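Local coordinates for protein aromatic-amino-acid aminotransferase (Burkholderia pseudomallei, PDB 4F4E) that probably transfers amino groups between aromatic amino acids such as tyrosine and 2-oxoglutarate, working as a homodimer with pyridoxal phosphate bound covalently, at residues G125-L137 against W153-F165. Numbering follows the deposited sequence. Where two conformers were deposited one is given.
Sequences GGTGALKIGADFL and WENHRALFDMAGF
Leu159 drops as a knob into a hole formed by Thr127, Leu130, Lys131 and Ala134. With CG anti to the backbone N (chi1 -177°), its two methyls spread over the floor of the hole: CD1 reaches Thr127 O at 3.6 Å, while CD2 lies 3.9 Å from Ala134 CB. The same CD2 covers the centre of one face of the Phe160 ring. Packing is also tight at Ala134, whose CB meets Phe160 CE1 at 3.6 Å and Ala163 CB at 3.7 Å. Phe165 turns its edge to the backbone of Ala134 and Leu137, with CE2 3.4 Å from Ala134 O. Toward the N-terminal ends, Leu130 CD1 wedges against the rim of the Trp153 indole, 3.6 Å from CZ3, and also touches the edge of the His156 ring.

The helices, crossing at -35°, lie on the same side of the central mixed sheet in the large domain of a fold-type I aminotransferase; Ile197 and Val199 of strand 197-201 touch Leu137, His156, Phe160 and Phe165. In the first turn of helix 125-140, the backbone N atoms of Gly126 and Thr127 hydrogen-bond to phosphate oxygens of the cofactor-modified lysine at position 269.

No direct hydrogen bond joins the segments, and the flank carrying Lys131 is looser and wet. A bend at chi2 (55°) carries Lys131 NZ to the syn lone pair of Asp135 OD1, a 2.9 Å salt bridge. One water links NZ to Leu159 O, a second, held weakly by NZ, reaches Met162 O, and a third bridges Asp135 OD1 and Ala163 O. Thr304 of the second subunit packs on Lys131, Leu159 and Met162.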
loop_
_atom_site.group_PDB
_atom_site.type_symbol
_atom_site.label_atom_id
_atom_site.label_comp_id
_atom_site.label_asym_id
_atom_site.label_seq_id
_atom_site.Cartn_x
_atom_site.Cartn_y
_atom_site.Cartn_z
ATOM N N GLY A 125 -1.077 5.758 4.239
ATOM C CA GLY A 125 -1.499 6.262 5.528
ATOM C C GLY A 125 -0.382 6.327 6.561
ATOM O O GLY A 125 0.796 6.028 6.285
ATOM N N GLY A 126 -0.787 6.720 7.773
ATOM C CA GLY A 126 0.084 6.642 8.925
ATOM C C GLY A 126 0.522 5.242 9.208
ATOM O O GLY A 126 1.688 5.012 9.637
ATOM N N THR A 127 -0.357 4.282 8.930
ATOM C CA THR A 127 0.042 2.886 9.134
ATOM C C THR A 127 1.192 2.488 8.220
ATOM O O THR A 127 2.175 1.873 8.660
ATOM C CB THR A 127 -1.116 1.903 8.936
ATOM O OG1 THR A 127 -2.210 2.271 9.775
ATOM C CG2 THR A 127 -0.690 0.535 9.302
ATOM N N GLY A 128 1.056 2.788 6.920
ATOM C CA GLY A 128 2.131 2.461 5.988
ATOM C C GLY A 128 3.459 3.092 6.363
ATOM O O GLY A 128 4.499 2.468 6.226
ATOM N N ALA A 129 3.421 4.321 6.866
ATOM C CA ALA A 129 4.631 5.050 7.294
ATOM C C ALA A 129 5.313 4.340 8.461
ATOM O O ALA A 129 6.532 4.191 8.511
ATOM C CB ALA A 129 4.315 6.491 7.643
ATOM N N LEU A 130 4.494 3.910 9.416
ATOM C CA LEU A 130 5.006 3.128 10.526
ATOM C C LEU A 130 5.683 1.846 10.050
ATOM O O LEU A 130 6.749 1.462 10.566
ATOM C CB LEU A 130 3.926 2.813 11.561
ATOM C CG LEU A 130 3.346 3.935 12.400
ATOM C CD1 LEU A 130 1.971 3.515 13.027
ATOM C CD2 LEU A 130 4.393 4.359 13.471
ATOM N N LYS A 131 5.057 1.170 9.087
ATOM C CA LYS A 131 5.563 -0.102 8.567
ATOM C C LYS A 131 6.907 0.091 7.870
ATOM O O LYS A 131 7.855 -0.621 8.104
ATOM C CB LYS A 131 4.546 -0.692 7.587
ATOM C CG LYS A 131 4.950 -1.969 6.872
ATOM C CD LYS A 131 5.339 -3.062 7.843
ATOM C CE LYS A 131 5.517 -4.393 7.148
ATOM N NZ LYS A 131 6.304 -5.401 7.918
ATOM N N ILE A 132 6.974 1.044 6.954
ATOM C CA ILE A 132 8.230 1.250 6.243
ATOM C C ILE A 132 9.352 1.688 7.185
ATOM O O ILE A 132 10.492 1.244 7.026
ATOM C CB ILE A 132 8.075 2.102 4.961
ATOM C CG1 ILE A 132 7.669 3.517 5.238
ATOM C CG2 ILE A 132 7.115 1.416 3.964
ATOM C CD1 ILE A 132 7.672 4.390 3.967
ATOM N N GLY A 133 9.018 2.517 8.189
ATOM C CA GLY A 133 9.953 2.894 9.204
ATOM C C GLY A 133 10.415 1.687 10.020
ATOM O O GLY A 133 11.619 1.533 10.277
ATOM N N ALA A 134 9.453 0.866 10.445
ATOM C CA ALA A 134 9.703 -0.334 11.251
ATOM C C ALA A 134 10.622 -1.284 10.469
ATOM O O ALA A 134 11.633 -1.778 10.988
ATOM C CB ALA A 134 8.382 -1.038 11.624
ATOM N N ASP A 135 10.293 -1.509 9.201
ATOM C CA ASP A 135 11.086 -2.443 8.434
ATOM C C ASP A 135 12.514 -1.910 8.251
ATOM O O ASP A 135 13.463 -2.693 8.350
ATOM C CB ASP A 135 10.514 -2.769 7.057
ATOM C CG ASP A 135 9.243 -3.641 7.104
ATOM O OD1 ASP A 135 8.923 -4.239 8.165
ATOM O OD2 ASP A 135 8.594 -3.694 6.023
ATOM N N PHE A 136 12.676 -0.628 7.988
ATOM C CA PHE A 136 14.010 -0.047 7.873
ATOM C C PHE A 136 14.739 -0.124 9.217
ATOM O O PHE A 136 15.922 -0.489 9.272
ATOM C CB PHE A 136 13.900 1.404 7.401
ATOM C CG PHE A 136 15.199 2.149 7.354
ATOM C CD1 PHE A 136 16.287 1.673 6.628
ATOM C CD2 PHE A 136 15.329 3.362 8.012
ATOM C CE1 PHE A 136 17.482 2.382 6.576
ATOM C CE2 PHE A 136 16.516 4.085 7.949
ATOM C CZ PHE A 136 17.592 3.595 7.240
ATOM N N LEU A 137 14.043 0.221 10.300
ATOM C CA LEU A 137 14.656 0.120 11.636
ATOM C C LEU A 137 15.172 -1.287 11.943
ATOM O O LEU A 137 16.231 -1.444 12.542
ATOM C CB LEU A 137 13.705 0.634 12.713
ATOM C CG LEU A 137 13.757 2.168 12.887
ATOM C CD1 LEU A 137 12.494 2.699 13.525
ATOM C CD2 LEU A 137 15.022 2.617 13.693
ATOM N N TRP A 153 -3.193 2.746 20.649
ATOM C CA TRP A 153 -3.785 2.287 19.406
ATOM C C TRP A 153 -3.279 0.898 19.105
ATOM O O TRP A 153 -2.067 0.656 19.043
ATOM C CB TRP A 153 -3.385 3.288 18.316
ATOM C CG TRP A 153 -3.888 2.986 16.930
ATOM C CD1 TRP A 153 -5.199 2.893 16.487
ATOM C CD2 TRP A 153 -3.057 2.758 15.739
ATOM N NE1 TRP A 153 -5.243 2.625 15.134
ATOM C CE2 TRP A 153 -3.974 2.542 14.632
ATOM C CE3 TRP A 153 -1.710 2.720 15.509
ATOM C CZ2 TRP A 153 -3.527 2.298 13.358
ATOM C CZ3 TRP A 153 -1.273 2.479 14.199
ATOM C CH2 TRP A 153 -2.166 2.282 13.162
ATOM N N GLU A 154 -4.219 -0.036 18.981
ATOM C CA GLU A 154 -3.947 -1.455 18.966
ATOM C C GLU A 154 -2.903 -1.893 17.913
ATOM O O GLU A 154 -2.167 -2.857 18.111
ATOM C CB GLU A 154 -5.259 -2.208 18.727
ATOM C CG GLU A 154 -5.149 -3.732 18.827
ATOM C CD GLU A 154 -4.763 -4.451 17.520
ATOM O OE1 GLU A 154 -5.038 -3.917 16.409
ATOM O OE2 GLU A 154 -4.164 -5.580 17.623
ATOM N N ASN A 155 -2.856 -1.198 16.792
ATOM C CA ASN A 155 -2.010 -1.620 15.711
ATOM C C ASN A 155 -0.562 -1.214 15.948
ATOM O O ASN A 155 0.316 -1.727 15.256
ATOM C CB ASN A 155 -2.566 -1.129 14.362
ATOM C CG ASN A 155 -2.133 -1.981 13.185
ATOM O OD1 ASN A 155 -1.842 -3.157 13.364
ATOM N ND2 ASN A 155 -2.019 -1.373 11.979
ATOM N N HIS A 156 -0.242 -0.383 16.949
ATOM C CA HIS A 156 1.159 -0.188 17.281
ATOM C C HIS A 156 1.844 -1.480 17.682
ATOM O O HIS A 156 2.823 -1.911 17.055
ATOM C CB HIS A 156 1.365 0.847 18.394
ATOM C CG HIS A 156 1.255 2.298 17.956
ATOM N ND1 HIS A 156 0.852 3.275 18.805
ATOM C CD2 HIS A 156 1.583 2.936 16.767
ATOM C CE1 HIS A 156 0.865 4.448 18.163
ATOM N NE2 HIS A 156 1.321 4.238 16.926
ATOM N N ARG A 157 1.327 -2.132 18.698
ATOM C CA ARG A 157 1.926 -3.388 19.136
ATOM C C ARG A 157 1.926 -4.409 17.999
ATOM O O ARG A 157 2.947 -5.037 17.742
ATOM C CB ARG A 157 1.178 -3.959 20.356
ATOM C CG ARG A 157 1.816 -5.269 20.854
ATOM C CD ARG A 157 1.117 -5.801 22.081
ATOM N NE ARG A 157 1.363 -4.912 23.197
ATOM C CZ ARG A 157 2.438 -4.954 23.983
ATOM N NH1 ARG A 157 3.398 -5.821 23.778
ATOM N NH2 ARG A 157 2.550 -4.080 24.974
ATOM N N ALA A 158 0.784 -4.547 17.315
ATOM C CA ALA A 158 0.649 -5.555 16.268
ATOM C C ALA A 158 1.655 -5.305 15.140
ATOM O O ALA A 158 2.315 -6.217 14.674
ATOM C CB ALA A 158 -0.775 -5.558 15.725
ATOM N N LEU A 159 1.783 -4.048 14.720
ATOM C CA LEU A 159 2.689 -3.713 13.613
ATOM C C LEU A 159 4.169 -3.959 13.914
ATOM O O LEU A 159 4.894 -4.560 13.131
ATOM C CB LEU A 159 2.429 -2.266 13.139
ATOM C CG LEU A 159 3.236 -1.782 11.946
ATOM C CD1 LEU A 159 2.410 -0.743 11.109
ATOM C CD2 LEU A 159 4.583 -1.187 12.370
ATOM N N PHE A 160 4.635 -3.515 15.064
ATOM C CA PHE A 160 6.025 -3.649 15.399
ATOM C C PHE A 160 6.362 -5.092 15.752
ATOM O O PHE A 160 7.443 -5.555 15.399
ATOM C CB PHE A 160 6.406 -2.677 16.517
ATOM C CG PHE A 160 6.540 -1.271 16.034
ATOM C CD1 PHE A 160 7.663 -0.891 15.336
ATOM C CD2 PHE A 160 5.513 -0.348 16.194
ATOM C CE1 PHE A 160 7.817 0.421 14.848
ATOM C CE2 PHE A 160 5.654 0.960 15.729
ATOM C CZ PHE A 160 6.807 1.351 15.068
ATOM N N ASP A 161 5.433 -5.819 16.379
ATOM C CA ASP A 161 5.678 -7.226 16.609
ATOM C C ASP A 161 5.797 -7.992 15.276
ATOM O O ASP A 161 6.698 -8.809 15.112
ATOM C CB ASP A 161 4.585 -7.808 17.484
ATOM C CG ASP A 161 4.809 -9.243 17.796
ATOM O OD1 ASP A 161 5.572 -9.525 18.730
ATOM O OD2 ASP A 161 4.199 -10.057 17.105
ATOM N N MET A 162 4.896 -7.733 14.338
ATOM C CA MET A 162 4.991 -8.348 12.993
ATOM C C MET A 162 6.232 -7.936 12.229
ATOM O O MET A 162 6.746 -8.695 11.388
ATOM C CB MET A 162 3.753 -8.004 12.174
ATOM C CG MET A 162 3.724 -8.634 10.797
ATOM S SD MET A 162 3.538 -10.452 10.835
ATOM C CE MET A 162 2.291 -10.679 12.082
ATOM N N ALA A 163 6.731 -6.733 12.486
ATOM C CA ALA A 163 7.964 -6.275 11.846
ATOM C C ALA A 163 9.230 -6.927 12.492
ATOM O O ALA A 163 10.334 -6.705 12.016
ATOM C CB ALA A 163 8.047 -4.750 11.882
ATOM N N GLY A 164 9.052 -7.694 13.556
ATOM C CA GLY A 164 10.144 -8.463 14.184
ATOM C C GLY A 164 10.602 -8.010 15.560
ATOM O O GLY A 164 11.538 -8.599 16.121
ATOM N N PHE A 165 9.980 -6.991 16.119
ATOM C CA PHE A 165 10.438 -6.372 17.378
ATOM C C PHE A 165 9.704 -6.893 18.603
ATOM O O PHE A 165 8.520 -7.162 18.569
ATOM C CB PHE A 165 10.187 -4.847 17.329
ATOM C CG PHE A 165 10.962 -4.122 16.261
ATOM C CD1 PHE A 165 12.275 -3.758 16.490
ATOM C CD2 PHE A 165 10.367 -3.756 15.063
ATOM C CE1 PHE A 165 13.024 -3.076 15.535
ATOM C CE2 PHE A 165 11.098 -3.076 14.092
ATOM C CZ PHE A 165 12.430 -2.734 14.336
HETATM O O HOH W 1 4.508 -5.141 10.472
HETATM O O HOH W 2 6.968 -8.451 8.566
HETATM O O HOH W 3 10.555 -5.994 9.334
#